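Local atomic coordinates of calcineurin-like phosphoesterase domain-containing protein (Aquifex aeolicus, PDB entry 1XM7), a protein that is of unknown function but belongs to the calcineurin-like metallophosphoesterase family and may therefore act as a hydrolase. Residues G51-H56 and R65-L70; K83-L88 and D93-F98; K100-E103 and R108-L111. All coordinates share one frame; numbering follows the deposited sequence.

Interaction 1. Residues G51-H56 and R65-L70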
loop_
_atom_site.group_PDB
_atom_site.type_symbol
_atom_site.label_atom_id
_atom_site.label_comp_id
_atom_site.label_asym_id
_atom_site.label_seq_id
_atom_site.Cartn_x
_atom_site.Cartn_y
_atom_site.Cartn_z
ATOM N N GLY A 51 -0.976 -3.704 1.557
ATOM C CA GLY A 51 -1.579 -4.836 0.880
ATOM C C GLY A 51 -0.906 -5.494 -0.306
ATOM O O GLY A 51 -0.330 -4.829 -1.164
ATOM N N ASP A 52 -1.031 -6.822 -0.345
ATOM C CA ASP A 52 -0.476 -7.672 -1.390
ATOM C C ASP A 52 1.021 -7.445 -1.580
ATOM O O ASP A 52 1.492 -6.975 -2.610
ATOM C CB ASP A 52 -1.270 -7.478 -2.682
ATOM C CG ASP A 52 -2.692 -8.028 -2.565
ATOM O OD1 ASP A 52 -3.492 -7.888 -3.511
ATOM O OD2 ASP A 52 -3.006 -8.615 -1.510
ATOM N N PHE A 53 1.743 -7.811 -0.528
ATOM C CA PHE A 53 3.179 -7.691 -0.416
ATOM C C PHE A 53 3.942 -8.585 -1.382
ATOM O O PHE A 53 4.540 -8.099 -2.347
ATOM C CB PHE A 53 3.581 -8.018 1.026
ATOM C CG PHE A 53 5.066 -8.071 1.251
ATOM C CD1 PHE A 53 5.872 -6.985 0.938
ATOM C CD2 PHE A 53 5.654 -9.195 1.796
ATOM C CE1 PHE A 53 7.232 -7.025 1.166
ATOM C CE2 PHE A 53 7.015 -9.244 2.028
ATOM C CZ PHE A 53 7.805 -8.160 1.714
ATOM N N THR A 54 3.933 -9.889 -1.115
ATOM C CA THR A 54 4.651 -10.836 -1.962
ATOM C C THR A 54 3.747 -11.941 -2.485
ATOM O O THR A 54 2.786 -12.345 -1.815
ATOM C CB THR A 54 5.836 -11.472 -1.199
ATOM O OG1 THR A 54 6.611 -12.264 -2.102
ATOM C CG2 THR A 54 5.347 -12.338 -0.066
ATOM N N TRP A 55 4.065 -12.432 -3.683
ATOM C CA TRP A 55 3.272 -13.481 -4.308
ATOM C C TRP A 55 3.560 -14.848 -3.682
ATOM O O TRP A 55 2.686 -15.703 -3.629
ATOM C CB TRP A 55 3.515 -13.502 -5.822
ATOM C CG TRP A 55 2.309 -13.966 -6.590
ATOM C CD1 TRP A 55 2.227 -15.050 -7.426
ATOM C CD2 TRP A 55 0.988 -13.417 -6.516
ATOM N NE1 TRP A 55 0.931 -15.211 -7.867
ATOM C CE2 TRP A 55 0.152 -14.226 -7.322
ATOM C CE3 TRP A 55 0.430 -12.326 -5.843
ATOM C CZ2 TRP A 55 -1.212 -13.979 -7.466
ATOM C CZ3 TRP A 55 -0.929 -12.078 -5.987
ATOM C CH2 TRP A 55 -1.736 -12.906 -6.793
ATOM N N HIS A 56 4.780 -15.052 -3.206
ATOM C CA HIS A 56 5.152 -16.296 -2.537
ATOM C C HIS A 56 6.415 -16.006 -1.727
ATOM O O HIS A 56 6.983 -14.921 -1.844
ATOM C CB HIS A 56 5.396 -17.412 -3.547
ATOM C CG HIS A 56 6.514 -17.134 -4.499
ATOM N ND1 HIS A 56 7.837 -17.123 -4.109
ATOM C CD2 HIS A 56 6.506 -16.867 -5.826
ATOM C CE1 HIS A 56 8.596 -16.863 -5.159
ATOM N NE2 HIS A 56 7.814 -16.704 -6.212
ATOM N N ARG A 65 14.957 -10.610 0.982
ATOM C CA ARG A 65 16.090 -10.403 1.868
ATOM C C ARG A 65 16.455 -8.921 1.769
ATOM O O ARG A 65 16.724 -8.269 2.775
ATOM C CB ARG A 65 17.261 -11.293 1.430
ATOM C CG ARG A 65 18.400 -11.408 2.449
ATOM C CD ARG A 65 19.408 -12.528 2.089
ATOM N NE ARG A 65 18.812 -13.866 2.184
ATOM C CZ ARG A 65 19.454 -15.012 1.943
ATOM N NH1 ARG A 65 20.738 -15.004 1.590
ATOM N NH2 ARG A 65 18.806 -16.170 2.034
ATOM N N ILE A 66 16.432 -8.392 0.548
ATOM C CA ILE A 66 16.751 -6.990 0.308
ATOM C C ILE A 66 15.748 -6.095 1.028
ATOM O O ILE A 66 16.127 -5.158 1.739
ATOM C CB ILE A 66 16.744 -6.672 -1.205
ATOM C CG1 ILE A 66 17.924 -7.375 -1.877
ATOM C CG2 ILE A 66 16.812 -5.164 -1.433
ATOM C CD1 ILE A 66 17.886 -7.325 -3.384
ATOM N N TRP A 67 14.466 -6.382 0.847
ATOM C CA TRP A 67 13.420 -5.615 1.510
ATOM C C TRP A 67 13.669 -5.570 3.017
ATOM O O TRP A 67 13.601 -4.518 3.645
ATOM C CB TRP A 67 12.058 -6.257 1.224
ATOM C CG TRP A 67 10.977 -5.865 2.178
ATOM C CD1 TRP A 67 10.734 -6.397 3.416
ATOM C CD2 TRP A 67 10.017 -4.830 1.988
ATOM N NE1 TRP A 67 9.680 -5.750 4.008
ATOM C CE2 TRP A 67 9.218 -4.783 3.154
ATOM C CE3 TRP A 67 9.751 -3.932 0.944
ATOM C CZ2 TRP A 67 8.173 -3.872 3.308
ATOM C CZ3 TRP A 67 8.705 -3.020 1.097
ATOM C CH2 TRP A 67 7.930 -3.001 2.273
ATOM N N LYS A 68 13.956 -6.735 3.582
ATOM C CA LYS A 68 14.214 -6.876 5.003
ATOM C C LYS A 68 15.372 -5.975 5.425
ATOM O O LYS A 68 15.331 -5.352 6.481
ATOM C CB LYS A 68 14.537 -8.342 5.309
ATOM C CG LYS A 68 14.382 -8.752 6.763
ATOM C CD LYS A 68 14.744 -10.223 6.968
ATOM C CE LYS A 68 14.564 -10.637 8.435
ATOM N NZ LYS A 68 14.829 -12.095 8.680
ATOM N N ALA A 69 16.397 -5.894 4.584
ATOM C CA ALA A 69 17.576 -5.089 4.876
ATOM C C ALA A 69 17.310 -3.589 4.892
ATOM O O ALA A 69 17.997 -2.844 5.594
ATOM C CB ALA A 69 18.671 -5.405 3.875
ATOM N N LEU A 70 16.319 -3.139 4.128
ATOM C CA LEU A 70 16.010 -1.710 4.066
ATOM C C LEU A 70 15.874 -1.062 5.435
ATOM O O LEU A 70 15.411 -1.683 6.378
ATOM C CB LEU A 70 14.727 -1.474 3.261
ATOM C CG LEU A 70 14.833 -1.734 1.756
ATOM C CD1 LEU A 70 13.496 -1.476 1.100
ATOM C CD2 LEU A 70 15.905 -0.840 1.151
#
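The ring of Phe53 meets the indole of Trp67 in a tilted edge-to-face pair, the Phe53 edge toward the Trp67 face, which pins the loop after strand 46-49 to helix 63-69 in the calcineurin-like phosphoesterase fold. Gly51 and Asp52, early in this loop, are the Gly-Asp pair that in this family usually lies at the metal site. The pairing rests on two measurements: the Phe53 ring and the five-membered ring of Trp67 have centroids 4.7 Å apart, and their planes meet at 58°. Both side chains are needed to span the distance, since the CA atoms of Phe53 and Trp67 are 10.6 Å apart. With CG of Phe53 placed opposite the backbone N (chi1 174°), its ring extends toward the helix, and Trp67 has a similar first torsion. The backbone of Phe53 is held on both sides of its CA, N bonding to Asp82 OD2 and O to Thr10 OG1. The indole is also fixed at its polar edge, where Trp67 NE1 is hydrogen-bonded to the carbonyl of Tyr91. Leu34 and Leu37 of helix 29-38 also touch the indole. Phe53 CE1 sits over one indole face, 3.6 Å from Trp67 CE2.

Interaction 2. Residues K83-L88 and D93-F98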
loop_
_atom_site.group_PDB
_atom_site.type_symbol
_atom_site.label_atom_id
_atom_site.label_comp_id
_atom_site.label_asym_id
_atom_site.label_seq_id
_atom_site.Cartn_x
_atom_site.Cartn_y
_atom_site.Cartn_z
ATOM N N LYS A 83 -1.852 -13.898 3.045
ATOM C CA LYS A 83 -2.485 -14.892 3.912
ATOM C C LYS A 83 -1.697 -15.421 5.111
ATOM O O LYS A 83 -2.238 -15.504 6.221
ATOM C CB LYS A 83 -2.989 -16.073 3.071
ATOM C CG LYS A 83 -1.921 -16.777 2.234
ATOM C CD LYS A 83 -2.508 -17.922 1.374
ATOM C CE LYS A 83 -1.499 -18.408 0.315
ATOM N NZ LYS A 83 -2.055 -19.448 -0.613
ATOM N N ASP A 84 -0.431 -15.767 4.902
ATOM C CA ASP A 84 0.399 -16.310 5.976
ATOM C C ASP A 84 1.044 -15.237 6.851
ATOM O O ASP A 84 2.076 -14.660 6.500
ATOM C CB ASP A 84 1.486 -17.200 5.379
ATOM C CG ASP A 84 2.188 -18.045 6.424
ATOM O OD1 ASP A 84 2.123 -17.712 7.630
ATOM O OD2 ASP A 84 2.821 -19.044 6.029
ATOM N N LYS A 85 0.452 -14.994 8.010
ATOM C CA LYS A 85 0.965 -13.982 8.922
ATOM C C LYS A 85 2.318 -14.377 9.531
ATOM O O LYS A 85 3.156 -13.525 9.810
ATOM C CB LYS A 85 -0.072 -13.736 10.015
ATOM C CG LYS A 85 -0.112 -12.333 10.554
ATOM C CD LYS A 85 -1.410 -12.117 11.319
ATOM C CE LYS A 85 -1.366 -10.831 12.115
ATOM N NZ LYS A 85 -2.603 -10.617 12.911
ATOM N N GLU A 86 2.534 -15.673 9.717
ATOM C CA GLU A 86 3.784 -16.157 10.289
ATOM C C GLU A 86 4.977 -15.945 9.370
ATOM O O GLU A 86 6.071 -15.596 9.823
ATOM C CB GLU A 86 3.649 -17.635 10.644
ATOM C CG GLU A 86 2.697 -17.862 11.800
ATOM C CD GLU A 86 3.042 -16.975 13.000
ATOM O OE1 GLU A 86 4.168 -17.115 13.546
ATOM O OE2 GLU A 86 2.193 -16.132 13.392
ATOM N N SER A 87 4.767 -16.163 8.077
ATOM C CA SER A 87 5.831 -15.974 7.102
ATOM C C SER A 87 6.139 -14.492 7.005
ATOM O O SER A 87 7.293 -14.092 6.836
ATOM C CB SER A 87 5.399 -16.476 5.725
ATOM O OG SER A 87 5.327 -17.887 5.678
ATOM N N LEU A 88 5.088 -13.685 7.119
ATOM C CA LEU A 88 5.202 -12.237 7.032
ATOM C C LEU A 88 5.847 -11.578 8.241
ATOM O O LEU A 88 6.554 -10.577 8.100
ATOM C CB LEU A 88 3.818 -11.623 6.816
ATOM C CG LEU A 88 3.184 -11.858 5.445
ATOM C CD1 LEU A 88 1.703 -11.501 5.491
ATOM C CD2 LEU A 88 3.921 -11.036 4.385
ATOM N N ASP A 93 7.418 -5.177 11.204
ATOM C CA ASP A 93 7.506 -5.024 12.651
ATOM C C ASP A 93 6.120 -5.062 13.265
ATOM O O ASP A 93 5.946 -5.501 14.399
ATOM C CB ASP A 93 8.181 -3.702 12.988
ATOM C CG ASP A 93 9.543 -3.576 12.342
ATOM O OD1 ASP A 93 9.704 -2.771 11.405
ATOM O OD2 ASP A 93 10.463 -4.301 12.770
ATOM N N GLU A 94 5.140 -4.590 12.503
ATOM C CA GLU A 94 3.746 -4.566 12.939
ATOM C C GLU A 94 2.876 -5.016 11.769
ATOM O O GLU A 94 3.126 -4.650 10.617
ATOM C CB GLU A 94 3.329 -3.145 13.352
ATOM C CG GLU A 94 4.071 -2.547 14.565
ATOM C CD GLU A 94 3.874 -1.024 14.714
ATOM O OE1 GLU A 94 2.723 -0.549 14.574
ATOM O OE2 GLU A 94 4.866 -0.301 14.983
ATOM N N ILE A 95 1.865 -5.818 12.063
ATOM C CA ILE A 95 0.945 -6.281 11.034
ATOM C C ILE A 95 -0.475 -6.092 11.553
ATOM O O ILE A 95 -0.814 -6.524 12.657
ATOM C CB ILE A 95 1.161 -7.767 10.697
ATOM C CG1 ILE A 95 2.566 -7.965 10.132
ATOM C CG2 ILE A 95 0.129 -8.226 9.689
ATOM C CD1 ILE A 95 2.903 -9.396 9.838
ATOM N N TYR A 96 -1.292 -5.422 10.753
ATOM C CA TYR A 96 -2.680 -5.161 11.097
ATOM C C TYR A 96 -3.502 -5.886 10.044
ATOM O O TYR A 96 -3.357 -5.618 8.852
ATOM C CB TYR A 96 -2.919 -3.655 11.064
ATOM C CG TYR A 96 -2.112 -2.952 12.120
ATOM C CD1 TYR A 96 -2.534 -2.946 13.449
ATOM C CD2 TYR A 96 -0.883 -2.382 11.820
ATOM C CE1 TYR A 96 -1.753 -2.399 14.452
ATOM C CE2 TYR A 96 -0.087 -1.828 12.821
ATOM C CZ TYR A 96 -0.532 -1.845 14.138
ATOM O OH TYR A 96 0.248 -1.322 15.143
ATOM N N ASP A 97 -4.358 -6.806 10.476
ATOM C CA ASP A 97 -5.122 -7.587 9.519
ATOM C C ASP A 97 -6.162 -6.885 8.657
ATOM O O ASP A 97 -6.611 -7.462 7.667
ATOM C CB ASP A 97 -5.744 -8.813 10.199
ATOM C CG ASP A 97 -6.539 -8.463 11.424
ATOM O OD1 ASP A 97 -5.928 -8.007 12.412
ATOM O OD2 ASP A 97 -7.774 -8.649 11.393
ATOM N N PHE A 98 -6.560 -5.664 8.995
ATOM C CA PHE A 98 -7.526 -4.996 8.134
ATOM C C PHE A 98 -7.366 -3.494 7.976
ATOM O O PHE A 98 -7.530 -2.981 6.875
ATOM C CB PHE A 98 -8.958 -5.303 8.559
ATOM C CG PHE A 98 -9.999 -4.797 7.582
ATOM C CD1 PHE A 98 -10.692 -3.613 7.823
ATOM C CD2 PHE A 98 -10.264 -5.497 6.410
ATOM C CE1 PHE A 98 -11.629 -3.137 6.919
ATOM C CE2 PHE A 98 -11.204 -5.024 5.495
ATOM C CZ PHE A 98 -11.887 -3.841 5.754
#
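With CG1 of Ile95 beside its own backbone N and anti to the carbonyl carbon (chi1 -62°), and chi2 extended at 177°, CD1 is carried out to Leu88 while the CG2 branch is left for Lys85. One isoleucine thus serves two residues of helix 85-88, each through a different methyl. Its CD1 lies 3.9 Å from Leu88 CB, so it is the root of the leucine side chain, close to the helix backbone, that is touched. Its CG2 meets Lys85 CE at 3.9 Å. The lysine chain is extended beyond CG, and it and the isoleucine run antiparallel alongside one another, its last methylene, CE, providing the apolar surface before the ammonium group goes on toward Asp97. There Lys85 NZ and Asp97 OD1 are 4.3 Å apart, too far for a salt bridge, although the opposite charges would still be expected to attract weakly.

The start of the helix is fixed by Asp84 at the N-cap. Asp84 OD1 accepts from Ser87 N at 3.1 Å, and more weakly from Glu86 N, while Asp84 OD2 accepts a hydrogen bond from Ser87 OG, 2.8 Å away. Both Ser87 donors come from well above the carboxylate plane. Beyond the two segments, Leu88 also packs on Leu76 and Phe57, and Ile95 on Met78. Backbone bonds join Glu94 and Tyr96 to strand 73-77, making 94-96 its parallel neighbour at the edge of the sheet. Strand 73-77, helix 85-88 and strand 94-96 form a beta-alpha-beta unit, here with a very short helix packed on its second strand.

Interaction 3. Residues K100-E103 and R108-L111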
loop_
_atom_site.group_PDB
_atom_site.type_symbol
_atom_site.label_atom_id
_atom_site.label_comp_id
_atom_site.label_asym_id
_atom_site.label_seq_id
_atom_site.Cartn_x
_atom_site.Cartn_y
_atom_site.Cartn_z
ATOM N N LYS A 100 -5.653 0.438 9.993
ATOM C CA LYS A 100 -4.840 1.066 11.020
ATOM C C LYS A 100 -5.133 2.540 10.937
ATOM O O LYS A 100 -5.207 3.106 9.847
ATOM C CB LYS A 100 -3.350 0.828 10.768
ATOM C CG LYS A 100 -2.496 0.758 12.030
ATOM C CD LYS A 100 -2.226 2.114 12.639
ATOM C CE LYS A 100 -1.209 2.004 13.773
ATOM N NZ LYS A 100 -1.729 1.142 14.874
ATOM N N ILE A 101 -5.324 3.161 12.089
ATOM C CA ILE A 101 -5.590 4.578 12.111
ATOM C C ILE A 101 -4.415 5.321 12.716
ATOM O O ILE A 101 -3.874 4.930 13.753
ATOM C CB ILE A 101 -6.871 4.883 12.892
ATOM C CG1 ILE A 101 -8.064 4.326 12.120
ATOM C CG2 ILE A 101 -7.022 6.377 13.081
ATOM C CD1 ILE A 101 -9.380 4.469 12.822
ATOM N N ILE A 102 -4.002 6.375 12.027
ATOM C CA ILE A 102 -2.898 7.196 12.492
ATOM C C ILE A 102 -3.315 8.657 12.389
ATOM O O ILE A 102 -4.237 8.990 11.641
ATOM C CB ILE A 102 -1.594 6.945 11.666
ATOM C CG1 ILE A 102 -1.772 7.381 10.215
ATOM C CG2 ILE A 102 -1.237 5.469 11.693
ATOM C CD1 ILE A 102 -0.509 7.239 9.400
ATOM N N GLU A 103 -2.649 9.513 13.160
ATOM C CA GLU A 103 -2.937 10.945 13.174
ATOM C C GLU A 103 -1.686 11.673 12.725
ATOM O O GLU A 103 -0.603 11.427 13.241
ATOM C CB GLU A 103 -3.306 11.403 14.585
ATOM C CG GLU A 103 -4.431 10.603 15.230
ATOM C CD GLU A 103 -4.679 10.996 16.680
ATOM O OE1 GLU A 103 -5.466 10.296 17.365
ATOM O OE2 GLU A 103 -4.089 12.005 17.134
ATOM N N ARG A 108 -6.702 13.041 10.894
ATOM C CA ARG A 108 -6.789 11.616 11.193
ATOM C C ARG A 108 -6.788 10.790 9.910
ATOM O O ARG A 108 -7.592 11.037 9.009
ATOM C CB ARG A 108 -8.065 11.374 11.990
ATOM C CG ARG A 108 -8.062 10.129 12.818
ATOM C CD ARG A 108 -9.178 10.172 13.847
ATOM N NE ARG A 108 -9.227 8.916 14.586
ATOM C CZ ARG A 108 -9.946 8.707 15.685
ATOM N NH1 ARG A 108 -10.691 9.681 16.195
ATOM N NH2 ARG A 108 -9.927 7.513 16.268
ATOM N N ILE A 109 -5.897 9.799 9.843
ATOM C CA ILE A 109 -5.757 8.966 8.651
ATOM C C ILE A 109 -6.077 7.472 8.783
ATOM O O ILE A 109 -5.527 6.766 9.636
ATOM C CB ILE A 109 -4.324 9.074 8.073
ATOM C CG1 ILE A 109 -3.916 10.545 7.940
ATOM C CG2 ILE A 109 -4.264 8.393 6.707
ATOM C CD1 ILE A 109 -2.461 10.751 7.550
ATOM N N LEU A 110 -6.959 7.004 7.901
ATOM C CA LEU A 110 -7.352 5.605 7.851
ATOM C C LEU A 110 -6.467 4.931 6.814
ATOM O O LEU A 110 -6.372 5.380 5.665
ATOM C CB LEU A 110 -8.811 5.449 7.409
ATOM C CG LEU A 110 -9.630 4.226 7.853
ATOM C CD1 LEU A 110 -10.580 3.847 6.741
ATOM C CD2 LEU A 110 -8.754 3.052 8.194
ATOM N N LEU A 111 -5.822 3.854 7.241
ATOM C CA LEU A 111 -4.958 3.068 6.382
ATOM C C LEU A 111 -5.629 1.721 6.193
ATOM O O LEU A 111 -5.886 0.991 7.160
ATOM C CB LEU A 111 -3.607 2.848 7.045
ATOM C CG LEU A 111 -2.853 4.073 7.551
ATOM C CD1 LEU A 111 -1.588 3.599 8.226
ATOM C CD2 LEU A 111 -2.535 5.024 6.407
#
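A beta hairpin joins strands 99-104 and 107-112, the first of them an outer strand of a four-stranded mixed sheet, and Ile102 with Ile109 makes one of its hydrogen-bonded pairs. The axes of the two segments approach to 4.6 Å at 155° between N-to-C directions, as antiparallel strands with some twist. Four backbone bonds set the register, two in the Lys100-Leu111 pair and two in the Ile102-Ile109 pair. Of these, Ile109 N to Ile102 O is the shortest at 2.6 Å and nearly straight (164° at the hydrogen). Between the two pairs, Ile101 CA makes a CH...O contact with Ile109 O.

On the face bearing Ile102, chi1 of 65° tucks its CG1 between the backbone N and the carbonyl carbon and brings it 3.7 Å from Ile109 CB. Its CG2 and CD1 both reach Leu111 CD1, the two side chains crossing at about a right angle. Ile102 and Leu111 also touch Tyr48 of strand 46-49 in the other sheet. The face with Ile101 and Leu110 packs instead on helix 125-137, through Ile134. Here Ile101 CG1 lies 4.2 Å from Leu110 CD2. Arg108, extended from CG to NE, ends in a salt bridge from NH2 to Glu138 OE1. The edge of its guanidinium is met near its plane by a methyl: Ile101 CG2 covers Arg108 NE at 3.7 Å, and that nitrogen, buried by the contact, has no polar partner in the model.

In the fold
Interactions 1 and 2 adjoin in space: Phe53 CD2 touches Leu88 CD2 at 3.6 Å, so the aromatic pair and the helix-strand packing meet directly. Interaction 1 is buried and purely aromatic, whereas interaction 2 runs from a buried leucine out to the partly exposed Lys85 and the exposed Asp97. Interaction 3 belongs to the other sheet, on the opposite side of the chain's centre from interaction 1. It is partly buried, its buried residues Ile109, Leu110 and Leu111 all on the inner strand 107-112. Only this contact has hydrogen bonds across its segments, and it buries 457 Å² against 104 and 196 Å². Interactions 2 and 3 adjoin in sequence, where the chain passes between sheets.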